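PDB 4PAG: periplasmic binding protein from Sulfurospirillum deleyianum, which probably serves as the periplasmic solute-binding component of an ABC transporter, capturing a substrate and delivering it to the membrane permease for import. Local coordinates for residues M33-P41 with V130-K140. Sequence-based numbering, arbitrary orientation.
Sequences MIYVIDDTP and VFRYLGRVMQK
Ile37 fills the space between Phe131, Leu134, Met138 and Lys140: CD1 lies 3.8 Å from Leu134 CB and borders the Phe131 ring edge, while CG2 sits 3.6 Å from Lys140 CB. Met33, a selenomethionine, sends CG anti to its backbone N (chi1 -179°) and reaches Phe131 in a Met-aromatic contact, SE over one face 4.4 Å from the ring centroid; the bend at chi3 then turns CE toward Val130 and Leu134. Methionine, here as its selenium analogue, has a flexible, polarisable chain that suits an aromatic face. Selenomethionine Met138 tucks CE among Ile34 CG2, Pro41 CG and Asp38 O. In this periplasmic binding protein fold the short helical segments 33-37 and 130-138 cross at -64°, away from the histidine pocket, with no hydrogen bonds between them. Thr40 N, above the Asp38 carboxylate plane, closes an Asx turn onto OD1 (3.1 Å); Thr40 OG1 adds a bond on the syn side (2.8 Å). Asp38 OD2 stays 4.1 Å from Lys140 NZ, beyond salt-bridge range. With an alanine at Asp38, Thr40 N and OG1 would probably lose their shared acceptor and the turn its fixed shape. Gln139, with positive phi, makes a Schellman motif, which brings Lys140 round toward Ile37. Leu147 of helix 141-163 also touches Phe131, and Ile23 touches Met138.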
loop_
_atom_site.group_PDB
_atom_site.type_symbol
_atom_site.label_atom_id
_atom_site.label_comp_id
_atom_site.label_asym_id
_atom_site.label_seq_id
_atom_site.Cartn_x
_atom_site.Cartn_y
_atom_site.Cartn_z
HETATM N N MSE A 33 -4.734 0.484 -7.561
HETATM C CA MSE A 33 -5.947 -0.326 -7.411
HETATM C C MSE A 33 -6.756 -0.353 -8.690
HETATM O O MSE A 33 -7.282 -1.401 -9.090
HETATM C CB MSE A 33 -6.741 0.265 -6.250
HETATM C CG MSE A 33 -8.027 -0.494 -5.968
HETATM SE SE MSE A 33 -8.675 -0.012 -4.168
HETATM C CE MSE A 33 -8.422 1.934 -4.183
ATOM N N ILE A 34 -6.864 0.792 -9.354
ATOM C CA ILE A 34 -7.544 0.836 -10.652
ATOM C C ILE A 34 -6.809 -0.059 -11.650
ATOM O O ILE A 34 -7.443 -0.753 -12.449
ATOM C CB ILE A 34 -7.646 2.268 -11.208
ATOM C CG1 ILE A 34 -8.538 3.132 -10.306
ATOM C CG2 ILE A 34 -8.206 2.251 -12.627
ATOM C CD1 ILE A 34 -8.454 4.625 -10.586
ATOM N N TYR A 35 -5.475 -0.054 -11.594
ATOM C CA TYR A 35 -4.682 -0.890 -12.494
ATOM C C TYR A 35 -5.128 -2.355 -12.446
ATOM O O TYR A 35 -5.372 -2.962 -13.484
ATOM C CB TYR A 35 -3.164 -0.799 -12.225
ATOM C CG TYR A 35 -2.462 -1.825 -13.064
ATOM C CD1 TYR A 35 -2.162 -1.573 -14.398
ATOM C CD2 TYR A 35 -2.217 -3.096 -12.565
ATOM C CE1 TYR A 35 -1.601 -2.554 -15.201
ATOM C CE2 TYR A 35 -1.665 -4.078 -13.353
ATOM C CZ TYR A 35 -1.352 -3.807 -14.667
ATOM O OH TYR A 35 -0.787 -4.797 -15.436
ATOM N N VAL A 36 -5.222 -2.923 -11.246
ATOM C CA VAL A 36 -5.523 -4.349 -11.125
ATOM C C VAL A 36 -6.974 -4.683 -11.490
ATOM O O VAL A 36 -7.259 -5.813 -11.835
ATOM C CB VAL A 36 -5.135 -4.952 -9.742
ATOM C CG1 VAL A 36 -3.617 -5.010 -9.602
ATOM C CG2 VAL A 36 -5.770 -4.198 -8.587
ATOM N N ILE A 37 -7.881 -3.705 -11.425
ATOM C CA ILE A 37 -9.246 -3.904 -11.912
ATOM C C ILE A 37 -9.238 -3.846 -13.446
ATOM O O ILE A 37 -9.627 -4.808 -14.113
ATOM C CB ILE A 37 -10.236 -2.882 -11.314
ATOM C CG1 ILE A 37 -10.322 -3.057 -9.798
ATOM C CG2 ILE A 37 -11.629 -3.044 -11.927
ATOM C CD1 ILE A 37 -11.020 -1.912 -9.096
ATOM N N ASP A 38 -8.777 -2.731 -14.003
ATOM C CA ASP A 38 -8.638 -2.592 -15.458
ATOM C C ASP A 38 -7.826 -1.336 -15.759
ATOM O O ASP A 38 -8.242 -0.234 -15.416
ATOM C CB ASP A 38 -10.021 -2.501 -16.120
ATOM C CG ASP A 38 -9.955 -2.425 -17.635
ATOM O OD1 ASP A 38 -8.898 -2.724 -18.231
ATOM O OD2 ASP A 38 -10.977 -2.052 -18.238
ATOM N N ASP A 39 -6.670 -1.506 -16.390
ATOM C CA ASP A 39 -5.799 -0.371 -16.703
ATOM C C ASP A 39 -6.244 0.403 -17.944
ATOM O O ASP A 39 -5.835 1.551 -18.138
ATOM C CB ASP A 39 -4.349 -0.835 -16.862
ATOM C CG ASP A 39 -4.154 -1.775 -18.028
ATOM O OD1 ASP A 39 -4.941 -2.741 -18.147
ATOM O OD2 ASP A 39 -3.206 -1.555 -18.812
ATOM N N THR A 40 -7.097 -0.212 -18.761
ATOM C CA THR A 40 -7.506 0.373 -20.036
ATOM C C THR A 40 -7.931 1.847 -19.916
ATOM O O THR A 40 -7.409 2.686 -20.638
ATOM C CB THR A 40 -8.612 -0.464 -20.709
ATOM O OG1 THR A 40 -8.196 -1.833 -20.764
ATOM C CG2 THR A 40 -8.876 0.025 -22.116
ATOM N N PRO A 41 -8.835 2.180 -18.981
ATOM C CA PRO A 41 -9.285 3.583 -18.957
ATOM C C PRO A 41 -8.380 4.602 -18.228
ATOM O O PRO A 41 -8.705 5.786 -18.221
ATOM C CB PRO A 41 -10.637 3.494 -18.265
ATOM C CG PRO A 41 -10.514 2.322 -17.354
ATOM C CD PRO A 41 -9.507 1.369 -17.950
ATOM N N VAL A 130 -14.306 -1.528 -0.993
ATOM C CA VAL A 130 -13.793 -0.517 -1.916
ATOM C C VAL A 130 -13.622 -1.107 -3.318
ATOM O O VAL A 130 -13.992 -0.477 -4.307
ATOM C CB VAL A 130 -12.481 0.113 -1.405
ATOM C CG1 VAL A 130 -11.851 1.014 -2.464
ATOM C CG2 VAL A 130 -12.752 0.909 -0.134
ATOM N N PHE A 131 -13.082 -2.320 -3.402
ATOM C CA PHE A 131 -13.010 -3.019 -4.683
ATOM C C PHE A 131 -14.395 -3.187 -5.327
ATOM O O PHE A 131 -14.577 -2.858 -6.502
ATOM C CB PHE A 131 -12.323 -4.381 -4.532
ATOM C CG PHE A 131 -10.833 -4.325 -4.682
ATOM C CD1 PHE A 131 -10.267 -4.010 -5.905
ATOM C CD2 PHE A 131 -9.995 -4.613 -3.609
ATOM C CE1 PHE A 131 -8.892 -3.970 -6.065
ATOM C CE2 PHE A 131 -8.619 -4.565 -3.759
ATOM C CZ PHE A 131 -8.066 -4.250 -4.988
ATOM N N ARG A 132 -15.368 -3.675 -4.567
ATOM C CA ARG A 132 -16.727 -3.834 -5.103
ATOM C C ARG A 132 -17.323 -2.495 -5.591
ATOM O O ARG A 132 -17.944 -2.423 -6.653
ATOM C CB ARG A 132 -17.643 -4.473 -4.058
ATOM C CG ARG A 132 -17.247 -5.899 -3.725
ATOM C CD ARG A 132 -18.249 -6.610 -2.832
ATOM N NE ARG A 132 -17.655 -7.858 -2.361
ATOM C CZ ARG A 132 -17.177 -8.078 -1.137
ATOM N NH1 ARG A 132 -17.247 -7.152 -0.180
ATOM N NH2 ARG A 132 -16.643 -9.261 -0.861
ATOM N N TYR A 133 -17.125 -1.447 -4.803
ATOM C CA TYR A 133 -17.579 -0.104 -5.144
ATOM C C TYR A 133 -16.966 0.349 -6.461
ATOM O O TYR A 133 -17.677 0.791 -7.358
ATOM C CB TYR A 133 -17.206 0.859 -4.021
ATOM C CG TYR A 133 -17.603 2.298 -4.244
ATOM C CD1 TYR A 133 -18.913 2.711 -4.054
ATOM C CD2 TYR A 133 -16.659 3.255 -4.625
ATOM C CE1 TYR A 133 -19.278 4.033 -4.241
ATOM C CE2 TYR A 133 -17.021 4.583 -4.817
ATOM C CZ TYR A 133 -18.329 4.964 -4.618
ATOM O OH TYR A 133 -18.713 6.278 -4.795
ATOM N N LEU A 134 -15.647 0.219 -6.591
ATOM C CA LEU A 134 -14.974 0.610 -7.831
ATOM C C LEU A 134 -15.420 -0.225 -9.035
ATOM O O LEU A 134 -15.495 0.290 -10.150
ATOM C CB LEU A 134 -13.453 0.577 -7.661
ATOM C CG LEU A 134 -12.894 1.678 -6.767
ATOM C CD1 LEU A 134 -11.377 1.611 -6.733
ATOM C CD2 LEU A 134 -13.353 3.056 -7.229
ATOM N N GLY A 135 -15.736 -1.499 -8.806
ATOM C CA GLY A 135 -16.339 -2.345 -9.837
ATOM C C GLY A 135 -17.652 -1.796 -10.380
ATOM O O GLY A 135 -17.881 -1.830 -11.591
ATOM N N ARG A 136 -18.509 -1.292 -9.495
ATOM C CA ARG A 136 -19.779 -0.684 -9.914
ATOM C C ARG A 136 -19.511 0.592 -10.706
ATOM O O ARG A 136 -20.089 0.795 -11.768
ATOM C CB ARG A 136 -20.680 -0.380 -8.709
ATOM C CG ARG A 136 -21.222 -1.621 -8.011
ATOM C CD ARG A 136 -21.964 -1.295 -6.719
ATOM N NE ARG A 136 -21.719 -2.322 -5.709
ATOM C CZ ARG A 136 -21.135 -2.106 -4.535
ATOM N NH1 ARG A 136 -20.758 -0.887 -4.188
ATOM N NH2 ARG A 136 -20.954 -3.112 -3.696
ATOM N N VAL A 137 -18.621 1.437 -10.192
ATOM C CA VAL A 137 -18.226 2.671 -10.884
ATOM C C VAL A 137 -17.730 2.396 -12.309
ATOM O O VAL A 137 -18.230 2.981 -13.279
ATOM C CB VAL A 137 -17.145 3.451 -10.092
ATOM C CG1 VAL A 137 -16.625 4.634 -10.896
ATOM C CG2 VAL A 137 -17.702 3.932 -8.758
HETATM N N MSE A 138 -16.785 1.468 -12.425
HETATM C CA MSE A 138 -16.128 1.175 -13.686
HETATM C C MSE A 138 -16.868 0.174 -14.569
HETATM O O MSE A 138 -16.429 -0.094 -15.674
HETATM C CB MSE A 138 -14.726 0.627 -13.346
HETATM C CG MSE A 138 -13.817 1.654 -12.671
HETATM SE SE MSE A 138 -12.072 0.886 -12.149
HETATM C CE MSE A 138 -11.437 0.584 -13.996
ATOM N N GLN A 139 -17.974 -0.393 -14.090
ATOM C CA GLN A 139 -18.670 -1.498 -14.771
ATOM C C GLN A 139 -17.727 -2.675 -15.022
ATOM O O GLN A 139 -17.722 -3.256 -16.110
ATOM C CB GLN A 139 -19.300 -1.033 -16.090
ATOM C CG GLN A 139 -20.250 0.152 -15.969
ATOM C CD GLN A 139 -21.672 -0.262 -15.679
ATOM O OE1 GLN A 139 -21.911 -1.165 -14.876
ATOM N NE2 GLN A 139 -22.633 0.395 -16.330
ATOM N N LYS A 140 -16.927 -2.997 -14.009
ATOM C CA LYS A 140 -16.003 -4.126 -14.026
ATOM C C LYS A 140 -16.298 -4.974 -12.783
ATOM O O LYS A 140 -15.397 -5.322 -11.994
ATOM C CB LYS A 140 -14.557 -3.620 -14.001
ATOM C CG LYS A 140 -14.114 -2.885 -15.262
ATOM C CD LYS A 140 -14.068 -3.774 -16.499
ATOM C CE LYS A 140 -13.182 -4.988 -16.282
ATOM N NZ LYS A 140 -12.844 -5.672 -17.555
#